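PDB 1BKP: thymidylate synthase 1 from Bacillus subtilis, which catalyses the reductive methylation of dUMP to dTMP, with 5,10-methylenetetrahydrofolate as both methyl donor and reductant, supplying a precursor for DNA synthesis. Local coordinates for residues H226-N229 against L230-M234. Sequence-based numbering, arbitrary orientation.
Sequences HIDN and LKIQM
Ile232 lays its CD1 methyl beside two polar side chains of the preceding turn, 4.0 Å from OD2 of Asp228 and 4.1 Å from OD1 of Asn229. The Asn229 side chain runs alongside that of Ile232 in the same direction, whereas Asp228 passes across it at a slant. With CG1 of Ile232 anti to the carbonyl carbon (chi1 -73°), the longer branch folds back over the earlier turn, its CG1 3.6 Å from the carbonyl O of Asp228. Shortening Ile232 to an alanine would remove CG1 and CD1 and is likely to open a gap beside the Asp228 and Asn229 side chains. A step round the helix, CG2 of Ile227 meets CE of Lys231 at 3.7 Å, an aliphatic contact in which CE of the lysine packs while its amino end leads away. Leu230 closes on O of His226, which accepts its N-H, bringing CG to 3.4 Å from that oxygen. Beneath these contacts runs the i to i+4 bonding of an alpha helix, here in helix 227-235, which follows strand 209-223 of the thymidylate synthase fold. Gln233 N donates to Asn229 O at 2.9 Å, almost straight at 168°; Ile232 N reaches Asp228 O at 3.1 Å, tilted from the carbonyl plane. Further out, Asn229 ND2 is held by O of Leu273 and Gln233 NE2 by OG1 of Thr59. His226, hydrogen-bonded through NE2 to Glu275 O, lies close to Tyr223, predicted to bind the dUMP shared between dimer partners, and to Asp183, predicted to contact both dUMP and 5,10-methylenetetrahydrofolate.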
loop_
_atom_site.group_PDB
_atom_site.type_symbol
_atom_site.label_atom_id
_atom_site.label_comp_id
_atom_site.label_asym_id
_atom_site.label_seq_id
_atom_site.Cartn_x
_atom_site.Cartn_y
_atom_site.Cartn_z
ATOM N N HIS A 226 -16.143 0.916 -22.426
ATOM C CA HIS A 226 -16.938 0.254 -21.386
ATOM C C HIS A 226 -17.893 1.220 -20.742
ATOM O O HIS A 226 -18.764 0.813 -20.020
ATOM C CB HIS A 226 -16.035 -0.405 -20.332
ATOM C CG HIS A 226 -15.295 -1.572 -20.868
ATOM N ND1 HIS A 226 -14.162 -2.069 -20.289
ATOM C CD2 HIS A 226 -15.481 -2.285 -22.012
ATOM C CE1 HIS A 226 -13.657 -3.048 -21.043
ATOM N NE2 HIS A 226 -14.445 -3.204 -22.095
ATOM N N ILE A 227 -17.717 2.517 -21.042
ATOM C CA ILE A 227 -18.510 3.565 -20.420
ATOM C C ILE A 227 -20.053 3.439 -20.560
ATOM O O ILE A 227 -20.793 3.601 -19.576
ATOM C CB ILE A 227 -17.963 4.927 -20.848
ATOM C CG1 ILE A 227 -16.614 5.173 -20.142
ATOM C CG2 ILE A 227 -19.001 6.062 -20.457
ATOM C CD1 ILE A 227 -15.926 6.289 -20.735
ATOM N N ASP A 228 -20.538 3.206 -21.790
ATOM C CA ASP A 228 -21.973 3.065 -21.931
ATOM C C ASP A 228 -22.592 2.023 -21.035
ATOM O O ASP A 228 -23.634 2.292 -20.438
ATOM C CB ASP A 228 -22.451 2.832 -23.380
ATOM C CG ASP A 228 -24.008 2.565 -23.427
ATOM O OD1 ASP A 228 -24.808 3.462 -22.998
ATOM O OD2 ASP A 228 -24.435 1.430 -23.813
ATOM N N ASN A 229 -21.989 0.830 -20.945
ATOM C CA ASN A 229 -22.537 -0.246 -20.096
ATOM C C ASN A 229 -22.470 0.186 -18.625
ATOM O O ASN A 229 -23.391 -0.099 -17.867
ATOM C CB ASN A 229 -21.715 -1.530 -20.173
ATOM C CG ASN A 229 -22.078 -2.407 -21.360
ATOM O OD1 ASN A 229 -23.065 -2.191 -22.043
ATOM N ND2 ASN A 229 -21.199 -3.343 -21.667
ATOM N N LEU A 230 -21.423 0.947 -18.234
ATOM C CA LEU A 230 -21.301 1.306 -16.816
ATOM C C LEU A 230 -22.407 2.298 -16.460
ATOM O O LEU A 230 -22.924 2.322 -15.329
ATOM C CB LEU A 230 -19.892 1.905 -16.518
ATOM C CG LEU A 230 -18.745 0.936 -16.595
ATOM C CD1 LEU A 230 -17.373 1.698 -16.486
ATOM C CD2 LEU A 230 -18.954 -0.072 -15.450
ATOM N N LYS A 231 -22.733 3.145 -17.431
ATOM C CA LYS A 231 -23.804 4.141 -17.261
ATOM C C LYS A 231 -25.090 3.362 -17.061
ATOM O O LYS A 231 -25.924 3.774 -16.277
ATOM C CB LYS A 231 -23.925 5.056 -18.498
ATOM C CG LYS A 231 -22.899 6.227 -18.486
ATOM C CD LYS A 231 -23.211 7.086 -19.715
ATOM C CE LYS A 231 -22.112 8.065 -20.059
ATOM N NZ LYS A 231 -22.263 9.304 -19.278
ATOM N N ILE A 232 -25.297 2.288 -17.836
ATOM C CA ILE A 232 -26.470 1.425 -17.624
ATOM C C ILE A 232 -26.461 0.851 -16.224
ATOM O O ILE A 232 -27.458 0.977 -15.488
ATOM C CB ILE A 232 -26.493 0.223 -18.623
ATOM C CG1 ILE A 232 -26.865 0.722 -20.010
ATOM C CG2 ILE A 232 -27.505 -0.947 -18.149
ATOM C CD1 ILE A 232 -26.620 -0.437 -21.023
ATOM N N GLN A 233 -25.352 0.218 -15.816
ATOM C CA GLN A 233 -25.272 -0.348 -14.476
ATOM C C GLN A 233 -25.639 0.607 -13.386
ATOM O O GLN A 233 -26.181 0.237 -12.397
ATOM C CB GLN A 233 -23.852 -0.787 -14.141
ATOM C CG GLN A 233 -23.676 -2.172 -14.370
ATOM C CD GLN A 233 -22.315 -2.640 -14.029
ATOM O OE1 GLN A 233 -21.413 -2.587 -14.895
ATOM N NE2 GLN A 233 -22.144 -3.160 -12.766
ATOM N N MET A 234 -25.214 1.843 -13.519
ATOM C CA MET A 234 -25.476 2.813 -12.521
ATOM C C MET A 234 -26.920 3.154 -12.325
ATOM O O MET A 234 -27.255 3.630 -11.269
ATOM C CB MET A 234 -24.646 4.061 -12.753
ATOM C CG MET A 234 -23.206 3.824 -12.234
ATOM S SD MET A 234 -22.193 5.230 -12.393
ATOM C CE MET A 234 -22.373 5.758 -14.145
#